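Local structure of putative secreted lipase (Streptomyces sp. W007, 5H6B) at residues A[193-205]-A[226-238]. The protein hydrolyses triacylglycerols as a thermostable, probably secreted lipase of the alpha/beta-hydrolase fold, probably by a serine nucleophile. Sequence-based numbering, arbitrary orientation.
Sequences TVIATKYDQVVTP and PVDLSEHVAIGTI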
ATOM      1  N   THR A 193      -7.124   7.382  -1.161  1.00 40.95           N
ATOM      2  CA  THR A 193      -6.315   8.031  -2.209  1.00 39.71           C
ATOM      3  C   THR A 193      -5.621   6.930  -3.036  1.00 39.41           C
ATOM      4  O   THR A 193      -5.242   5.883  -2.506  1.00 38.18           O
ATOM      5  CB  THR A 193      -5.270   8.997  -1.610  1.00 41.22           C
ATOM      6  OG1 THR A 193      -5.909   9.893  -0.682  1.00 41.81           O
ATOM      7  CG2 THR A 193      -4.542   9.809  -2.696  1.00 39.66           C
ATOM      8  N   VAL A 194      -5.526   7.150  -4.341  1.00 37.26           N
ATOM      9  CA  VAL A 194      -4.806   6.265  -5.239  1.00 37.36           C
ATOM     10  C   VAL A 194      -3.861   7.136  -6.062  1.00 38.60           C
ATOM     11  O   VAL A 194      -4.267   8.157  -6.622  1.00 39.63           O
ATOM     12  CB  VAL A 194      -5.732   5.475  -6.174  1.00 35.93           C
ATOM     13  CG1 VAL A 194      -4.927   4.617  -7.136  1.00 37.03           C
ATOM     14  CG2 VAL A 194      -6.685   4.605  -5.385  1.00 37.26           C
ATOM     15  N   ILE A 195      -2.591   6.737  -6.091  1.00 37.01           N
ATOM     16  CA  ILE A 195      -1.584   7.390  -6.891  1.00 32.61           C
ATOM     17  C   ILE A 195      -1.106   6.323  -7.867  1.00 33.06           C
ATOM     18  O   ILE A 195      -0.594   5.277  -7.461  1.00 32.99           O
ATOM     19  CB  ILE A 195      -0.425   7.920  -6.030  1.00 32.78           C
ATOM     20  CG1 ILE A 195      -0.948   8.827  -4.911  1.00 31.51           C
ATOM     21  CG2 ILE A 195       0.584   8.652  -6.902  1.00 32.99           C
ATOM     22  CD1 ILE A 195       0.006   8.994  -3.760  1.00 32.78           C
ATOM     23  N   ALA A 196      -1.299   6.605  -9.156  1.00 33.65           N
ATOM     24  CA  ALA A 196      -0.977   5.714 -10.237  1.00 32.44           C
ATOM     25  C   ALA A 196      -0.064   6.415 -11.215  1.00 34.05           C
ATOM     26  O   ALA A 196      -0.021   7.658 -11.269  1.00 34.68           O
ATOM     27  CB  ALA A 196      -2.249   5.267 -10.942  1.00 32.62           C
ATOM     28  N   THR A 197       0.647   5.603 -11.995  1.00 32.51           N
ATOM     29  CA  THR A 197       1.524   6.092 -13.065  1.00 34.37           C
ATOM     30  C   THR A 197       1.079   5.470 -14.398  1.00 36.94           C
ATOM     31  O   THR A 197       0.777   4.263 -14.493  1.00 34.51           O
ATOM     32  CB  THR A 197       3.018   5.790 -12.810  1.00 32.88           C
ATOM     33  OG1 THR A 197       3.779   6.105 -13.975  1.00 34.69           O
ATOM     34  CG2 THR A 197       3.269   4.318 -12.444  1.00 33.08           C
ATOM     35  N   LYS A 198       1.087   6.293 -15.435  1.00 38.07           N
ATOM     36  CA  LYS A 198       0.621   5.888 -16.746  1.00 42.32           C
ATOM     37  C   LYS A 198       1.645   4.974 -17.394  1.00 40.49           C
ATOM     38  O   LYS A 198       1.328   4.317 -18.353  1.00 43.26           O
ATOM     39  CB  LYS A 198       0.373   7.110 -17.632  1.00 47.24           C
ATOM     40  CG  LYS A 198       1.623   7.644 -18.315  1.00 51.10           C
ATOM     41  CD  LYS A 198       1.469   9.073 -18.780  1.00 56.60           C
ATOM     42  CE  LYS A 198       0.442   9.211 -19.875  1.00 60.06           C
ATOM     43  NZ  LYS A 198       0.287  10.657 -20.182  1.00 65.22           N
ATOM     44  N   TYR A 199       2.879   4.946 -16.879  1.00 42.51           N
ATOM     45  CA  TYR A 199       3.899   4.015 -17.368  1.00 42.67           C
ATOM     46  C   TYR A 199       3.912   2.688 -16.588  1.00 41.81           C
ATOM     47  O   TYR A 199       4.880   1.931 -16.686  1.00 43.93           O
ATOM     48  CB  TYR A 199       5.267   4.692 -17.332  1.00 45.62           C
ATOM     49  CG  TYR A 199       5.255   6.002 -18.063  1.00 49.27           C
ATOM     50  CD1 TYR A 199       5.215   6.046 -19.465  1.00 50.88           C
ATOM     51  CD2 TYR A 199       5.239   7.205 -17.360  1.00 53.28           C
ATOM     52  CE1 TYR A 199       5.189   7.256 -20.145  1.00 50.83           C
ATOM     53  CE2 TYR A 199       5.218   8.419 -18.027  1.00 53.74           C
ATOM     54  CZ  TYR A 199       5.182   8.443 -19.413  1.00 55.56           C
ATOM     55  OH  TYR A 199       5.151   9.675 -20.039  1.00 57.18           O
ATOM     56  N   ASP A 200       2.837   2.393 -15.846  1.00 37.90           N
ATOM     57  CA  ASP A 200       2.727   1.121 -15.144  1.00 37.34           C
ATOM     58  C   ASP A 200       2.718  -0.041 -16.141  1.00 36.54           C
ATOM     59  O   ASP A 200       1.849  -0.125 -16.986  1.00 35.60           O
ATOM     60  CB  ASP A 200       1.490   1.083 -14.259  1.00 36.05           C
ATOM     61  CG  ASP A 200       1.609   0.072 -13.120  1.00 37.75           C
ATOM     62  OD1 ASP A 200       1.901  -1.113 -13.417  1.00 36.11           O
ATOM     63  OD2 ASP A 200       1.377   0.453 -11.932  1.00 33.42           O
ATOM     64  N   GLN A 201       3.700  -0.933 -16.009  1.00 35.86           N
ATOM     65  CA  GLN A 201       3.837  -2.120 -16.866  1.00 35.38           C
ATOM     66  C   GLN A 201       3.266  -3.416 -16.265  1.00 35.51           C
ATOM     67  O   GLN A 201       3.165  -4.426 -16.961  1.00 37.68           O
ATOM     68  CB  GLN A 201       5.321  -2.303 -17.243  1.00 37.27           C
ATOM     69  CG  GLN A 201       6.245  -2.956 -16.190  1.00 37.69           C
ATOM     70  CD  GLN A 201       6.682  -2.045 -15.043  1.00 37.01           C
ATOM     71  OE1 GLN A 201       5.928  -1.165 -14.597  1.00 36.54           O
ATOM     72  NE2 GLN A 201       7.901  -2.277 -14.533  1.00 36.56           N
ATOM     73  N   VAL A 202       2.935  -3.388 -14.972  1.00 36.18           N
ATOM     74  CA  VAL A 202       2.523  -4.571 -14.188  1.00 35.88           C
ATOM     75  C   VAL A 202       1.009  -4.692 -14.056  1.00 37.44           C
ATOM     76  O   VAL A 202       0.484  -5.801 -14.011  1.00 36.52           O
ATOM     77  CB  VAL A 202       3.099  -4.499 -12.739  1.00 37.12           C
ATOM     78  CG1 VAL A 202       2.537  -5.602 -11.825  1.00 36.40           C
ATOM     79  CG2 VAL A 202       4.620  -4.535 -12.765  1.00 36.88           C
ATOM     80  N   VAL A 203       0.330  -3.550 -13.931  1.00 41.61           N
ATOM     81  CA  VAL A 203      -1.097  -3.474 -13.604  1.00 41.20           C
ATOM     82  C   VAL A 203      -1.713  -2.564 -14.644  1.00 42.42           C
ATOM     83  O   VAL A 203      -1.717  -1.337 -14.481  1.00 43.84           O
ATOM     84  CB  VAL A 203      -1.334  -2.864 -12.208  1.00 40.12           C
ATOM     85  CG1 VAL A 203      -2.823  -2.806 -11.903  1.00 42.34           C
ATOM     86  CG2 VAL A 203      -0.577  -3.635 -11.138  1.00 40.59           C
ATOM     87  N   THR A 204      -2.189  -3.177 -15.722  1.00 42.67           N
ATOM     88  CA  THR A 204      -2.740  -2.459 -16.854  1.00 45.38           C
ATOM     89  C   THR A 204      -4.159  -2.961 -17.183  1.00 47.44           C
ATOM     90  O   THR A 204      -4.502  -4.103 -16.856  1.00 46.75           O
ATOM     91  CB  THR A 204      -1.856  -2.596 -18.104  1.00 44.90           C
ATOM     92  OG1 THR A 204      -1.711  -3.977 -18.435  1.00 43.35           O
ATOM     93  CG2 THR A 204      -0.491  -1.968 -17.874  1.00 43.64           C
ATOM     94  N   PRO A 205      -4.995  -2.112 -17.790  1.00 48.52           N
ATOM     95  CA  PRO A 205      -4.723  -0.677 -17.979  1.00 46.23           C
ATOM     96  C   PRO A 205      -4.644   0.007 -16.612  1.00 42.95           C
ATOM     97  O   PRO A 205      -5.312  -0.429 -15.669  1.00 42.84           O
ATOM     98  CB  PRO A 205      -5.927  -0.189 -18.798  1.00 47.20           C
ATOM     99  CG  PRO A 205      -6.586  -1.433 -19.327  1.00 45.45           C
ATOM    100  CD  PRO A 205      -6.325  -2.489 -18.300  1.00 48.77           C
ATOM    101  N   PRO A 226       4.843  16.009 -15.155  1.00 46.35           N
ATOM    102  CA  PRO A 226       4.827  15.455 -16.520  1.00 44.34           C
ATOM    103  C   PRO A 226       6.054  14.637 -16.939  1.00 43.51           C
ATOM    104  O   PRO A 226       5.923  13.744 -17.786  1.00 41.35           O
ATOM    105  CB  PRO A 226       4.734  16.709 -17.415  1.00 43.68           C
ATOM    106  CG  PRO A 226       4.088  17.743 -16.556  1.00 44.37           C
ATOM    107  CD  PRO A 226       4.476  17.449 -15.141  1.00 44.14           C
ATOM    108  N   VAL A 227       7.227  14.967 -16.389  1.00 43.74           N
ATOM    109  CA  VAL A 227       8.476  14.262 -16.712  1.00 43.52           C
ATOM    110  C   VAL A 227       8.879  13.190 -15.673  1.00 46.68           C
ATOM    111  O   VAL A 227       9.960  12.615 -15.775  1.00 52.99           O
ATOM    112  CB  VAL A 227       9.646  15.255 -16.976  1.00 44.44           C
ATOM    113  CG1 VAL A 227       9.434  16.016 -18.294  1.00 42.62           C
ATOM    114  CG2 VAL A 227       9.845  16.223 -15.811  1.00 42.23           C
ATOM    115  N   ASP A 228       8.016  12.909 -14.693  1.00 45.04           N
ATOM    116  CA  ASP A 228       8.202  11.751 -13.805  1.00 43.23           C
ATOM    117  C   ASP A 228       7.670  10.511 -14.534  1.00 43.42           C
ATOM    118  O   ASP A 228       6.454  10.291 -14.622  1.00 40.36           O
ATOM    119  CB  ASP A 228       7.490  11.962 -12.459  1.00 42.37           C
ATOM    120  CG  ASP A 228       7.756  10.837 -11.464  1.00 44.24           C
ATOM    121  OD1 ASP A 228       8.342   9.808 -11.852  1.00 46.08           O
ATOM    122  OD2 ASP A 228       7.361  10.973 -10.285  1.00 40.57           O
ATOM    123  N   LEU A 229       8.595   9.709 -15.052  1.00 40.80           N
ATOM    124  CA  LEU A 229       8.254   8.512 -15.783  1.00 42.27           C
ATOM    125  C   LEU A 229       8.386   7.221 -14.947  1.00 43.03           C
ATOM    126  O   LEU A 229       8.555   6.154 -15.525  1.00 43.34           O
ATOM    127  CB  LEU A 229       9.131   8.422 -17.038  1.00 46.01           C
ATOM    128  CG  LEU A 229       9.350   9.714 -17.841  1.00 47.61           C
ATOM    129  CD1 LEU A 229      10.236   9.434 -19.044  1.00 49.16           C
ATOM    130  CD2 LEU A 229       8.033  10.347 -18.285  1.00 45.62           C
ATOM    131  N   SER A 230       8.298   7.303 -13.613  1.00 39.34           N
ATOM    132  CA  SER A 230       8.320   6.107 -12.761  1.00 37.84           C
ATOM    133  C   SER A 230       7.378   5.035 -13.264  1.00 35.49           C
ATOM    134  O   SER A 230       6.260   5.326 -13.654  1.00 37.03           O
ATOM    135  CB  SER A 230       7.930   6.421 -11.306  1.00 37.21           C
ATOM    136  OG  SER A 230       8.997   7.043 -10.632  1.00 38.93           O
ATOM    137  N   GLU A 231       7.845   3.797 -13.233  1.00 34.36           N
ATOM    138  CA  GLU A 231       7.009   2.636 -13.503  1.00 35.11           C
ATOM    139  C   GLU A 231       6.544   2.026 -12.160  1.00 33.44           C
ATOM    140  O   GLU A 231       6.600   2.688 -11.119  1.00 32.43           O
ATOM    141  CB  GLU A 231       7.716   1.649 -14.459  1.00 36.18           C
ATOM    142  CG  GLU A 231       9.136   1.207 -14.087  1.00 38.32           C
ATOM    143  CD  GLU A 231       9.231   0.596 -12.703  1.00 42.14           C
ATOM    144  OE1 GLU A 231       9.727   1.288 -11.772  1.00 45.94           O
ATOM    145  OE2 GLU A 231       8.785  -0.564 -12.527  1.00 41.15           O
ATOM    146  N   HIS A 232       6.079   0.785 -12.190  1.00 34.37           N
ATOM    147  CA  HIS A 232       5.361   0.194 -11.076  1.00 34.90           C
ATOM    148  C   HIS A 232       6.195   0.094  -9.785  1.00 34.84           C
ATOM    149  O   HIS A 232       5.691   0.384  -8.693  1.00 31.54           O
ATOM    150  CB  HIS A 232       4.838  -1.178 -11.486  1.00 35.40           C
ATOM    151  CG  HIS A 232       3.989  -1.837 -10.453  1.00 38.49           C
ATOM    152  ND1 HIS A 232       2.653  -1.541 -10.278  1.00 39.56           N
ATOM    153  CD2 HIS A 232       4.283  -2.799  -9.544  1.00 38.95           C
ATOM    154  CE1 HIS A 232       2.165  -2.275  -9.296  1.00 38.68           C
ATOM    155  NE2 HIS A 232       3.130  -3.056  -8.842  1.00 38.79           N
ATOM    156  N   VAL A 233       7.455  -0.302  -9.911  1.00 30.50           N
ATOM    157  CA  VAL A 233       8.270  -0.527  -8.733  1.00 32.18           C
ATOM    158  C   VAL A 233       8.769   0.791  -8.153  1.00 31.38           C
ATOM    159  O   VAL A 233       8.644   1.019  -6.955  1.00 31.00           O
ATOM    160  CB  VAL A 233       9.417  -1.539  -9.020  1.00 33.17           C
ATOM    161  CG1 VAL A 233      10.353  -1.677  -7.817  1.00 32.05           C
ATOM    162  CG2 VAL A 233       8.801  -2.899  -9.356  1.00 33.14           C
ATOM    163  N   ALA A 234       9.294   1.645  -9.023  1.00 31.54           N
ATOM    164  CA  ALA A 234       9.870   2.917  -8.637  1.00 33.67           C
ATOM    165  C   ALA A 234       8.900   3.799  -7.871  1.00 32.43           C
ATOM    166  O   ALA A 234       9.279   4.381  -6.850  1.00 32.33           O
ATOM    167  CB  ALA A 234      10.386   3.660  -9.863  1.00 35.93           C
ATOM    168  N   ILE A 235       7.657   3.876  -8.351  1.00 32.80           N
ATOM    169  CA  ILE A 235       6.654   4.770  -7.760  1.00 32.20           C
ATOM    170  C   ILE A 235       6.411   4.480  -6.267  1.00 31.81           C
ATOM    171  O   ILE A 235       6.215   5.406  -5.493  1.00 32.15           O
ATOM    172  CB  ILE A 235       5.328   4.784  -8.570  1.00 32.46           C
ATOM    173  CG1 ILE A 235       4.416   5.953  -8.142  1.00 33.61           C
ATOM    174  CG2 ILE A 235       4.569   3.474  -8.457  1.00 34.40           C
ATOM    175  CD1 ILE A 235       3.123   6.011  -8.940  1.00 34.55           C
ATOM    176  N   GLY A 236       6.452   3.215  -5.861  1.00 31.49           N
ATOM    177  CA  GLY A 236       6.256   2.873  -4.449  1.00 32.96           C
ATOM    178  C   GLY A 236       7.486   2.672  -3.589  1.00 32.37           C
ATOM    179  O   GLY A 236       7.362   2.390  -2.398  1.00 33.39           O
ATOM    180  N   THR A 237       8.665   2.820  -4.177  1.00 33.13           N
ATOM    181  CA  THR A 237       9.934   2.576  -3.474  1.00 33.67           C
ATOM    182  C   THR A 237      10.786   3.844  -3.333  1.00 32.78           C
ATOM    183  O   THR A 237      11.202   4.170  -2.234  1.00 33.89           O
ATOM    184  CB  THR A 237      10.746   1.442  -4.177  1.00 32.90           C
ATOM    185  OG1 THR A 237      10.828   1.689  -5.578  1.00 31.65           O
ATOM    186  CG2 THR A 237      10.085   0.115  -3.981  1.00 33.13           C
ATOM    187  N   ILE A 238      11.018   4.563  -4.433  1.00 34.58           N
ATOM    188  CA  ILE A 238      11.986   5.680  -4.471  1.00 34.73           C
ATOM    189  C   ILE A 238      11.446   7.054  -4.895  1.00 36.61           C
ATOM    190  O   ILE A 238      12.164   8.050  -4.842  1.00 36.95           O
ATOM    191  CB  ILE A 238      13.144   5.340  -5.422  1.00 36.28           C
ATOM    192  CG1 ILE A 238      12.643   5.116  -6.848  1.00 37.57           C
ATOM    193  CG2 ILE A 238      13.892   4.104  -4.924  1.00 37.75           C
ATOM    194  CD1 ILE A 238      13.755   5.138  -7.870  1.00 38.98           C
TER
HETATM  195  O   HOH W   1       4.014  12.185 -18.941  1.00 46.59           O
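Asp200 and His232 meet in a His-carboxylate hydrogen bond just beyond the C-terminal end of strand 191-196 in the parallel sheet of an alpha/beta-hydrolase fold; with Ser109, whose OG bonds His232 NE2, they probably form the catalytic triad. His232 ND1 donates to Asp200 OD2 over 2.9 Å, nearly straight at 172° and in the ring plane, reaching the syn side of a carboxylate turned 62° from the ring. Asp200 OD1 accepts from Val202 N, an Asx turn, and from Val203 N, a wider Asx motif, which fixes the carboxylate's rotation. With an alanine here, His232 ND1 would probably lose its acceptor and the Val202 and Val203 amides their shared one, leaving the imidazole freer to turn. Gln201, bent at chi2 (-77°), spans the helix start: OE1 accepts from His232 N on a lone pair, while NE2 gives a 2.8 Å bond to Glu231 OE2, which also accepts from Val233 N; OE1 of this N-cap residue takes Ala234 N. Thr197 OG1 donates to Ser230 O at 2.6 Å. Apolar contacts complete the interface. Ile235 CD1 packs against Thr197 and Ile195 CG2, and Leu229 CD2 lies 3.4 Å from Tyr199 CE2. Over one face of the imidazole, Val202 CB makes a CH-pi contact, 3.8 Å from the centroid of the His232 ring.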